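Bacillaene synthase decarboxylase PksI (Bacillus subtilis, PDB 4Q1K) catalyses the decarboxylation of a carrier-tethered 3-methylglutaconyl group to 3-methylcrotonyl during biosynthesis of the antibiotic bacillaene. Local coordinates at residues 114-124 against 135-146; 87-96 against 253-263. The protein carries 1 engineered substitution. One frame throughout, in Å; residues are numbered along the deposited sequence.

Interaction 1 of 2, residues 114-124 against 135-146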
loop_
_atom_site.group_PDB
_atom_site.type_symbol
_atom_site.label_atom_id
_atom_site.label_comp_id
_atom_site.label_asym_id
_atom_site.label_seq_id
_atom_site.Cartn_x
_atom_site.Cartn_y
_atom_site.Cartn_z
ATOM N N ILE B 114 21.338 -10.627 6.557
ATOM C CA ILE B 114 21.653 -9.815 5.361
ATOM C C ILE B 114 20.458 -9.803 4.379
ATOM O O ILE B 114 19.545 -10.625 4.459
ATOM C CB ILE B 114 22.949 -10.268 4.725
ATOM C CG1 ILE B 114 22.935 -11.756 4.394
ATOM C CG2 ILE B 114 24.095 -9.840 5.639
ATOM C CD1 ILE B 114 24.130 -12.249 3.571
ATOM N N PRO B 115 20.460 -8.871 3.423
ATOM C CA PRO B 115 19.358 -8.796 2.464
ATOM C C PRO B 115 19.288 -10.066 1.620
ATOM O O PRO B 115 20.336 -10.633 1.206
ATOM C CB PRO B 115 19.807 -7.627 1.545
ATOM C CG PRO B 115 20.524 -6.706 2.461
ATOM C CD PRO B 115 21.323 -7.641 3.360
ATOM N N VAL B 116 18.064 -10.546 1.437
ATOM C CA VAL B 116 17.861 -11.736 0.591
ATOM C C VAL B 116 16.992 -11.258 -0.633
ATOM O O VAL B 116 15.998 -10.524 -0.445
ATOM C CB VAL B 116 17.040 -12.776 1.345
ATOM C CG1 VAL B 116 16.725 -13.995 0.482
ATOM C CG2 VAL B 116 17.832 -13.155 2.654
ATOM N N ILE B 117 17.398 -11.687 -1.825
ATOM C CA ILE B 117 16.619 -11.454 -3.061
ATOM C C ILE B 117 15.985 -12.797 -3.426
ATOM O O ILE B 117 16.700 -13.767 -3.714
ATOM C CB ILE B 117 17.561 -11.020 -4.188
ATOM C CG1 ILE B 117 18.267 -9.716 -3.751
ATOM C CG2 ILE B 117 16.815 -10.935 -5.583
ATOM C CD1 ILE B 117 19.565 -9.521 -4.543
ATOM N N ALA B 118 14.669 -12.840 -3.436
ATOM C CA ALA B 118 13.941 -14.043 -3.928
ATOM C C ALA B 118 13.775 -13.874 -5.454
ATOM O O ALA B 118 12.938 -13.045 -5.940
ATOM C CB ALA B 118 12.538 -14.086 -3.324
ATOM N N ALA B 119 14.649 -14.548 -6.190
ATOM C CA ALA B 119 14.618 -14.484 -7.679
ATOM C C ALA B 119 13.647 -15.633 -8.106
ATOM O O ALA B 119 14.087 -16.794 -8.331
ATOM C CB ALA B 119 16.048 -14.711 -8.205
ATOM N N MET B 120 12.381 -15.309 -8.226
ATOM C CA MET B 120 11.320 -16.334 -8.465
ATOM C C MET B 120 11.187 -16.432 -9.966
ATOM O O MET B 120 10.231 -15.853 -10.597
ATOM C CB MET B 120 10.011 -15.876 -7.792
ATOM C CG MET B 120 10.181 -15.652 -6.287
ATOM S SD MET B 120 8.459 -15.569 -5.588
ATOM C CE MET B 120 8.800 -15.066 -3.996
ATOM N N GLN B 121 12.155 -17.135 -10.575
ATOM C CA GLN B 121 12.212 -17.246 -12.055
ATOM C C GLN B 121 11.118 -18.237 -12.558
ATOM O O GLN B 121 10.779 -18.244 -13.758
ATOM C CB GLN B 121 13.613 -17.683 -12.523
ATOM C CG GLN B 121 13.867 -19.194 -12.645
ATOM C CD GLN B 121 13.626 -20.015 -11.354
ATOM O OE1 GLN B 121 13.643 -19.505 -10.211
ATOM N NE2 GLN B 121 13.353 -21.290 -11.554
ATOM N N GLY B 122 10.669 -19.091 -11.659
ATOM C CA GLY B 122 9.617 -20.095 -11.952
ATOM C C GLY B 122 8.424 -19.987 -11.034
ATOM O O GLY B 122 8.263 -18.994 -10.290
ATOM N N HIS B 123 7.554 -20.986 -11.109
ATOM C CA HIS B 123 6.296 -20.899 -10.349
ATOM C C HIS B 123 6.503 -20.870 -8.830
ATOM O O HIS B 123 7.452 -21.505 -8.314
ATOM C CB HIS B 123 5.417 -22.087 -10.676
ATOM C CG HIS B 123 5.246 -22.262 -12.155
ATOM N ND1 HIS B 123 5.711 -23.383 -12.840
ATOM C CD2 HIS B 123 4.747 -21.419 -13.082
ATOM C CE1 HIS B 123 5.432 -23.241 -14.128
ATOM N NE2 HIS B 123 4.845 -22.060 -14.294
ATOM N N GLY B 124 5.616 -20.151 -8.149
ATOM C CA GLY B 124 5.714 -20.007 -6.729
ATOM C C GLY B 124 4.304 -20.342 -6.218
ATOM O O GLY B 124 3.323 -19.589 -6.463
ATOM N N ALA B 135 11.417 -12.494 1.649
ATOM C CA ALA B 135 12.740 -11.888 1.219
ATOM C C ALA B 135 12.577 -10.366 1.081
ATOM O O ALA B 135 11.481 -9.825 1.059
ATOM C CB ALA B 135 13.155 -12.466 -0.138
ATOM N N ASP B 136 13.712 -9.628 1.187
ATOM C CA ASP B 136 13.656 -8.167 1.302
ATOM C C ASP B 136 13.380 -7.611 -0.097
ATOM O O ASP B 136 12.793 -6.562 -0.235
ATOM C CB ASP B 136 15.084 -7.732 1.698
ATOM C CG ASP B 136 15.470 -8.356 3.046
ATOM O OD1 ASP B 136 14.791 -7.991 4.071
ATOM O OD2 ASP B 136 16.205 -9.364 3.061
ATOM N N ILE B 137 13.808 -8.356 -1.119
ATOM C CA ILE B 137 13.565 -7.942 -2.534
ATOM C C ILE B 137 12.962 -9.095 -3.277
ATOM O O ILE B 137 13.530 -10.234 -3.187
ATOM C CB ILE B 137 14.851 -7.507 -3.228
ATOM C CG1 ILE B 137 15.261 -6.172 -2.586
ATOM C CG2 ILE B 137 14.522 -7.155 -4.712
ATOM C CD1 ILE B 137 16.715 -5.794 -2.839
ATOM N N VAL B 138 11.804 -8.914 -3.898
ATOM C CA VAL B 138 11.194 -10.116 -4.602
ATOM C C VAL B 138 11.178 -9.843 -6.101
ATOM O O VAL B 138 10.758 -8.779 -6.470
ATOM C CB VAL B 138 9.745 -10.309 -4.108
ATOM C CG1 VAL B 138 9.040 -11.416 -4.985
ATOM C CG2 VAL B 138 9.761 -10.659 -2.565
ATOM N N ILE B 139 11.540 -10.778 -6.965
ATOM C CA ILE B 139 11.426 -10.505 -8.430
ATOM C C ILE B 139 10.582 -11.631 -9.005
ATOM O O ILE B 139 10.859 -12.772 -8.701
ATOM C CB ILE B 139 12.843 -10.648 -9.082
ATOM C CG1 ILE B 139 13.822 -9.625 -8.451
ATOM C CG2 ILE B 139 12.738 -10.362 -10.606
ATOM C CD1 ILE B 139 15.308 -10.090 -8.631
ATOM N N LEU B 140 9.575 -11.355 -9.810
ATOM C CA LEU B 140 8.777 -12.396 -10.387
ATOM C C LEU B 140 9.076 -12.570 -11.888
ATOM O O LEU B 140 9.597 -11.648 -12.510
ATOM C CB LEU B 140 7.277 -12.050 -10.294
ATOM C CG LEU B 140 6.738 -11.663 -8.901
ATOM C CD1 LEU B 140 5.217 -11.355 -9.073
ATOM C CD2 LEU B 140 7.004 -12.771 -7.885
ATOM N N SER B 141 8.690 -13.741 -12.419
ATOM C CA SER B 141 8.750 -13.996 -13.844
ATOM C C SER B 141 7.357 -13.773 -14.473
ATOM O O SER B 141 6.301 -14.172 -13.965
ATOM C CB SER B 141 9.129 -15.470 -14.057
ATOM O OG SER B 141 8.463 -15.988 -15.226
ATOM N N ARG B 142 7.350 -13.092 -15.617
ATOM C CA ARG B 142 6.112 -12.761 -16.225
ATOM C C ARG B 142 5.230 -13.980 -16.566
ATOM O O ARG B 142 3.970 -13.910 -16.495
ATOM C CB ARG B 142 6.510 -12.020 -17.559
ATOM C CG ARG B 142 5.355 -11.224 -18.142
ATOM C CD ARG B 142 5.765 -10.334 -19.360
ATOM N NE ARG B 142 6.774 -9.284 -19.083
ATOM C CZ ARG B 142 7.468 -8.691 -20.066
ATOM N NH1 ARG B 142 7.272 -9.050 -21.333
ATOM N NH2 ARG B 142 8.333 -7.729 -19.810
ATOM N N GLU B 143 5.894 -15.079 -17.017
ATOM C CA GLU B 143 5.165 -16.214 -17.569
ATOM C C GLU B 143 4.944 -17.335 -16.515
ATOM O O GLU B 143 4.194 -18.274 -16.761
ATOM C CB GLU B 143 5.854 -16.723 -18.876
ATOM C CG GLU B 143 7.233 -17.338 -18.694
ATOM C CD GLU B 143 8.357 -16.298 -18.856
ATOM O OE1 GLU B 143 8.475 -15.353 -17.962
ATOM O OE2 GLU B 143 9.113 -16.378 -19.855
ATOM N N SER B 144 5.470 -17.136 -15.303
ATOM C CA SER B 144 5.245 -18.118 -14.216
ATOM C C SER B 144 3.953 -17.872 -13.478
ATOM O O SER B 144 3.429 -16.694 -13.480
ATOM C CB SER B 144 6.401 -18.009 -13.240
ATOM O OG SER B 144 7.597 -18.482 -13.969
ATOM N N VAL B 145 3.496 -18.896 -12.756
ATOM C CA VAL B 145 2.257 -18.837 -11.950
ATOM C C VAL B 145 2.540 -18.652 -10.472
ATOM O O VAL B 145 3.462 -19.254 -9.952
ATOM C CB VAL B 145 1.411 -20.068 -12.219
ATOM C CG1 VAL B 145 0.216 -20.073 -11.293
ATOM C CG2 VAL B 145 0.899 -19.956 -13.658
ATOM N N TYR B 146 1.801 -17.743 -9.824
ATOM C CA TYR B 146 1.982 -17.464 -8.364
ATOM C C TYR B 146 0.634 -17.646 -7.713
ATOM O O TYR B 146 -0.359 -17.149 -8.206
ATOM C CB TYR B 146 2.542 -16.063 -8.105
ATOM C CG TYR B 146 3.911 -15.963 -8.816
ATOM C CD1 TYR B 146 5.044 -16.554 -8.274
ATOM C CD2 TYR B 146 4.014 -15.314 -10.069
ATOM C CE1 TYR B 146 6.258 -16.568 -8.988
ATOM C CE2 TYR B 146 5.208 -15.298 -10.774
ATOM C CZ TYR B 146 6.329 -15.978 -10.234
ATOM O OH TYR B 146 7.517 -15.943 -10.864
#
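Met120 reaches across to Val138, Ile139, Leu140 and Tyr146. CB lies 3.3 Å from Ile139 O, the carbonyl that also accepts the backbone N-H of Met120. CG is turned anti to its own carbonyl carbon (chi1 -58°), which keeps it near the same oxygen and sends the extended chain along the sheet face that carries Val138 and Leu140. SD runs beside Leu140, 3.9 Å from its CD2, and makes an oblique Met-aromatic contact with the Tyr146 ring. CE ends on Val138 CG1 at 3.8 Å. A long, unbranched, polarisable side chain suits a place that must span several neighbours. Tyr146 is fixed in two ways: Leu140 CD2 lies over the centre of one ring face, and OH donates to Met120 O at 2.7 Å from 35° out of the carbonyl plane.

Just before strand 137-141, Asp136 OD2 takes the N-H of Val116 on its anti lone pair (2.7 Å), and Lys227 supplies a salt bridge that would compensate the buried charge. Val116 O accepts from both Asp136 N and Ile137 N. On the opposite face, Ile117 CG2 meets Ile139 CD1 at 3.5 Å.

Strands 116-120 and 137-141 pair in parallel, joined by a connection that holds helix 127-133, a beta-alpha-beta crossover in the crotonase-like core. Beyond the turn the same segments pair again in parallel, Gly124 N donating to Val145 O at 2.9 Å, in the three-stranded sheet 123-125, 145-147, 183-185. Strand 71-75 flanks 116-120, helix 201-215 packs on Ala119, Ile137 and Ile139, and helix 186-192 meets Leu140 and Tyr146.

Interaction 2 of 2, residues 87-96 against 253-263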
loop_
_atom_site.group_PDB
_atom_site.type_symbol
_atom_site.label_atom_id
_atom_site.label_comp_id
_atom_site.label_asym_id
_atom_site.label_seq_id
_atom_site.Cartn_x
_atom_site.Cartn_y
_atom_site.Cartn_z
ATOM N N GLN B 87 1.985 -33.203 -1.157
ATOM C CA GLN B 87 0.638 -33.716 -0.924
ATOM C C GLN B 87 0.682 -34.469 0.431
ATOM O O GLN B 87 -0.172 -34.290 1.294
ATOM C CB GLN B 87 0.231 -34.587 -2.074
ATOM C CG GLN B 87 -1.201 -35.113 -1.923
ATOM C CD GLN B 87 -1.645 -35.874 -3.174
ATOM O OE1 GLN B 87 -0.835 -36.437 -3.863
ATOM N NE2 GLN B 87 -2.917 -35.842 -3.489
ATOM N N GLU B 88 1.746 -35.250 0.623
ATOM C CA GLU B 88 1.871 -36.043 1.858
ATOM C C GLU B 88 2.036 -35.117 3.072
ATOM O O GLU B 88 1.401 -35.310 4.119
ATOM C CB GLU B 88 3.039 -37.029 1.742
ATOM C CG GLU B 88 3.323 -37.840 2.983
ATOM C CD GLU B 88 2.234 -38.881 3.337
ATOM O OE1 GLU B 88 1.079 -38.868 2.784
ATOM O OE2 GLU B 88 2.540 -39.739 4.215
ATOM N N GLY B 89 2.867 -34.068 2.927
ATOM C CA GLY B 89 2.979 -33.041 3.982
ATOM C C GLY B 89 1.654 -32.445 4.380
ATOM O O GLY B 89 1.363 -32.259 5.586
ATOM N N LEU B 90 0.863 -32.062 3.392
ATOM C CA LEU B 90 -0.437 -31.446 3.726
ATOM C C LEU B 90 -1.387 -32.453 4.375
ATOM O O LEU B 90 -2.150 -32.110 5.298
ATOM C CB LEU B 90 -1.104 -30.879 2.448
ATOM C CG LEU B 90 -0.272 -29.715 1.834
ATOM C CD1 LEU B 90 -0.980 -29.399 0.552
ATOM C CD2 LEU B 90 -0.214 -28.525 2.777
ATOM N N LEU B 91 -1.322 -33.710 3.930
ATOM C CA LEU B 91 -2.249 -34.728 4.454
ATOM C C LEU B 91 -1.891 -35.023 5.924
ATOM O O LEU B 91 -2.757 -35.377 6.719
ATOM C CB LEU B 91 -2.116 -36.071 3.644
ATOM C CG LEU B 91 -2.817 -35.961 2.291
ATOM C CD1 LEU B 91 -2.500 -37.059 1.292
ATOM C CD2 LEU B 91 -4.330 -35.833 2.561
ATOM N N ARG B 92 -0.604 -34.883 6.229
ATOM C CA ARG B 92 -0.082 -35.100 7.566
ATOM C C ARG B 92 -0.651 -34.060 8.515
ATOM O O ARG B 92 -1.065 -34.389 9.626
ATOM C CB ARG B 92 1.446 -35.034 7.566
ATOM C CG ARG B 92 2.113 -36.130 6.750
ATOM C CD ARG B 92 2.401 -37.355 7.603
ATOM N NE ARG B 92 3.549 -37.152 8.483
ATOM C CZ ARG B 92 4.782 -36.903 8.055
ATOM N NH1 ARG B 92 5.033 -36.824 6.756
ATOM N NH2 ARG B 92 5.766 -36.732 8.928
ATOM N N ILE B 93 -0.679 -32.802 8.081
ATOM C CA ILE B 93 -1.275 -31.772 8.931
ATOM C C ILE B 93 -2.806 -32.021 9.036
ATOM O O ILE B 93 -3.408 -31.808 10.099
ATOM C CB ILE B 93 -1.052 -30.324 8.349
ATOM C CG1 ILE B 93 0.463 -30.015 8.192
ATOM C CG2 ILE B 93 -1.753 -29.329 9.268
ATOM C CD1 ILE B 93 0.750 -28.613 7.507
ATOM N N GLN B 94 -3.447 -32.467 7.946
ATOM C CA GLN B 94 -4.914 -32.672 7.996
ATOM C C GLN B 94 -5.197 -33.743 9.069
ATOM O O GLN B 94 -6.127 -33.587 9.879
ATOM C CB GLN B 94 -5.456 -33.053 6.616
ATOM C CG GLN B 94 -6.977 -33.135 6.479
ATOM C CD GLN B 94 -7.620 -34.383 7.044
ATOM O OE1 GLN B 94 -6.944 -35.408 7.230
ATOM N NE2 GLN B 94 -8.911 -34.276 7.408
ATOM N N GLN B 95 -4.345 -34.774 9.096
ATOM C CA GLN B 95 -4.489 -35.879 10.058
ATOM C C GLN B 95 -4.180 -35.471 11.514
ATOM O O GLN B 95 -4.435 -36.247 12.433
ATOM C CB GLN B 95 -3.571 -37.020 9.684
ATOM C CG GLN B 95 -3.981 -37.913 8.532
ATOM C CD GLN B 95 -2.954 -39.020 8.390
ATOM O OE1 GLN B 95 -2.793 -39.828 9.304
ATOM N NE2 GLN B 95 -2.192 -39.011 7.288
ATOM N N GLY B 96 -3.656 -34.265 11.737
ATOM C CA GLY B 96 -3.208 -33.818 13.009
ATOM C C GLY B 96 -1.855 -34.416 13.382
ATOM O O GLY B 96 -1.429 -34.326 14.530
ATOM N N PHE B 253 -8.524 -27.220 9.309
ATOM C CA PHE B 253 -7.698 -28.191 8.611
ATOM C C PHE B 253 -8.173 -29.636 8.787
ATOM O O PHE B 253 -7.878 -30.483 8.013
ATOM C CB PHE B 253 -6.226 -28.084 9.046
ATOM C CG PHE B 253 -5.224 -28.175 7.929
ATOM C CD1 PHE B 253 -4.265 -27.210 7.786
ATOM C CD2 PHE B 253 -5.218 -29.215 7.049
ATOM C CE1 PHE B 253 -3.337 -27.274 6.792
ATOM C CE2 PHE B 253 -4.290 -29.283 6.053
ATOM C CZ PHE B 253 -3.333 -28.320 5.929
ATOM N N HIS B 254 -8.881 -29.908 9.843
ATOM C CA HIS B 254 -9.043 -31.307 10.178
ATOM C C HIS B 254 -10.347 -31.884 9.719
ATOM O O HIS B 254 -10.816 -32.888 10.194
ATOM C CB HIS B 254 -8.766 -31.508 11.647
ATOM C CG HIS B 254 -7.441 -30.944 12.086
ATOM N ND1 HIS B 254 -6.289 -31.373 11.610
ATOM C CD2 HIS B 254 -7.143 -29.951 12.959
ATOM C CE1 HIS B 254 -5.306 -30.692 12.158
ATOM N NE2 HIS B 254 -5.829 -29.827 12.987
ATOM N N HIS B 255 -10.929 -31.259 8.737
ATOM C CA HIS B 255 -12.220 -31.696 8.329
ATOM C C HIS B 255 -12.066 -32.698 7.257
ATOM O O HIS B 255 -11.178 -32.599 6.457
ATOM C CB HIS B 255 -13.042 -30.561 7.826
ATOM C CG HIS B 255 -13.469 -29.618 8.876
ATOM N ND1 HIS B 255 -14.398 -29.909 9.740
ATOM C CD2 HIS B 255 -13.077 -28.338 9.145
ATOM C CE1 HIS B 255 -14.601 -28.873 10.536
ATOM N NE2 HIS B 255 -13.790 -27.911 10.169
ATOM N N GLU B 256 -12.921 -33.707 7.228
ATOM C CA GLU B 256 -12.768 -34.728 6.204
ATOM C C GLU B 256 -12.712 -34.130 4.784
ATOM O O GLU B 256 -12.041 -34.664 3.885
ATOM C CB GLU B 256 -13.921 -35.770 6.302
ATOM C CG GLU B 256 -13.790 -36.830 5.203
ATOM C CD GLU B 256 -12.650 -37.834 5.462
ATOM O OE1 GLU B 256 -12.256 -38.040 6.619
ATOM O OE2 GLU B 256 -12.139 -38.441 4.501
ATOM N N GLU B 257 -13.461 -33.060 4.518
ATOM C CA GLU B 257 -13.457 -32.550 3.159
ATOM C C GLU B 257 -12.108 -31.931 2.772
ATOM O O GLU B 257 -11.795 -31.794 1.562
ATOM C CB GLU B 257 -14.609 -31.604 2.929
ATOM C CG GLU B 257 -14.434 -30.275 3.572
ATOM C CD GLU B 257 -15.408 -29.287 2.978
ATOM O OE1 GLU B 257 -16.142 -28.732 3.803
ATOM O OE2 GLU B 257 -15.454 -29.113 1.719
ATOM N N VAL B 258 -11.280 -31.624 3.763
ATOM C CA VAL B 258 -9.914 -31.080 3.452
ATOM C C VAL B 258 -9.082 -32.241 2.866
ATOM O O VAL B 258 -8.400 -32.093 1.840
ATOM C CB VAL B 258 -9.233 -30.483 4.708
ATOM C CG1 VAL B 258 -7.751 -30.209 4.433
ATOM C CG2 VAL B 258 -9.940 -29.164 5.074
ATOM N N LYS B 259 -9.195 -33.427 3.488
ATOM C CA LYS B 259 -8.532 -34.620 2.967
ATOM C C LYS B 259 -8.967 -34.864 1.530
ATOM O O LYS B 259 -8.160 -35.177 0.654
ATOM C CB LYS B 259 -8.880 -35.833 3.911
ATOM C CG LYS B 259 -8.182 -37.130 3.542
ATOM C CD LYS B 259 -8.655 -38.218 4.505
ATOM C CE LYS B 259 -7.977 -39.535 4.189
ATOM N NZ LYS B 259 -8.211 -40.586 5.250
ATOM N N SER B 260 -10.270 -34.792 1.274
ATOM C CA SER B 260 -10.795 -35.045 -0.070
ATOM C C SER B 260 -10.229 -34.056 -1.065
ATOM O O SER B 260 -9.886 -34.440 -2.170
ATOM C CB SER B 260 -12.317 -34.848 -0.114
ATOM O OG SER B 260 -12.884 -35.822 0.704
ATOM N N ARG B 261 -10.213 -32.779 -0.691
ATOM C CA ARG B 261 -9.645 -31.759 -1.644
ATOM C C ARG B 261 -8.139 -31.923 -1.902
ATOM O O ARG B 261 -7.679 -31.724 -3.010
ATOM C CB ARG B 261 -9.932 -30.326 -1.176
ATOM C CG ARG B 261 -11.430 -30.023 -1.139
ATOM C CD ARG B 261 -11.631 -28.818 -0.241
ATOM N NE ARG B 261 -13.041 -28.428 -0.119
ATOM C CZ ARG B 261 -13.573 -27.400 -0.750
ATOM N NH1 ARG B 261 -12.781 -26.603 -1.502
ATOM N NH2 ARG B 261 -14.899 -27.127 -0.585
ATOM N N ILE B 262 -7.372 -32.233 -0.860
ATOM C CA ILE B 262 -5.936 -32.451 -1.069
ATOM C C ILE B 262 -5.737 -33.633 -1.983
ATOM O O ILE B 262 -4.879 -33.619 -2.851
ATOM C CB ILE B 262 -5.170 -32.698 0.254
ATOM C CG1 ILE B 262 -5.276 -31.468 1.168
ATOM C CG2 ILE B 262 -3.726 -33.110 0.026
ATOM C CD1 ILE B 262 -4.732 -31.721 2.575
ATOM N N LYS B 263 -6.486 -34.713 -1.758
ATOM C CA LYS B 263 -6.285 -35.866 -2.611
ATOM C C LYS B 263 -6.800 -35.638 -3.962
ATOM O O LYS B 263 -6.176 -36.097 -4.921
ATOM C CB LYS B 263 -6.974 -37.093 -2.001
ATOM C CG LYS B 263 -6.147 -37.606 -0.854
ATOM C CD LYS B 263 -6.528 -39.025 -0.556
ATOM C CE LYS B 263 -7.475 -39.051 0.602
ATOM N NZ LYS B 263 -7.650 -40.473 1.048
HETATM O O HOH W 1 -10.323 -36.856 8.016
#
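Gln94 and Ile262 are the two knobs of an antiparallel helix pair, each set into a hole on the other helix. The axes of 87-94 and 256-263 approach to 9.8 Å at 176°. Ile262 sits among Gln87, Leu90, Leu91 and Gln94, and slides past Leu91 in the opposite direction, its CG2 3.8 Å from Leu91 CG. The branched isoleucine uses both arms, CG2 against Leu91 and Gln87 and CD1 against Leu90.

Gln94 serves apolar and polar needs together. Its CG passes Val258 CG1, and with a bend at chi2 (-78°) the side chain crosses that of Lys259 at about a right angle, CD against Lys259 CB. NE2 can then donate to His255 O at 3.0 Å, from well above the carbonyl plane; Val258 N reaches that oxygen from the opposite face. A water joins the same NE2 to Glu256 OE1. At the far end, the extended Gln87 donates through NE2 to Ile262 O.

Phe253 and His254 meet the last turn around Ile93 and Gln94. Ile93 CG2 stands over the centre of the Phe253 ring, 3.6 Å from its centroid, a CH-pi contact. His254 presents its edge instead: Gln94 O lies in its ring plane, 2.8 Å from ND1 and nearly straight at 171°, although ND1 approaches from above the carbonyl plane. Beside it Gly96, whose positive phi suits glycine, completes a Schellman motif.

Phe253 also stacks on Phe155 and meets active-site His249 edge to face. This antiparallel knobs-into-holes pair thus adjoins the catalytic region of a crotonase-family enzyme.

In the fold
From the N terminus, helix 87-94 comes first and awaits its partner from the C-terminal end. The chain next runs through strands 116-120 and 123-125, and a connection of only ten residues, mostly helix 127-133, brings it back at 135-146 to close interaction 1. A further long run, including helix 220-252, precedes 253-263, where interaction 2 closes a loop with 156 residues between its segments. The short closure lies wholly within the long one, and the two do not cross. Their centres are 28 Å apart and their nearest atoms about 12 Å: interaction 1 joins neighbouring strands in two sheets of the buried core, whereas interaction 2 ties the C-terminal helix to helix 87-94 at the periphery.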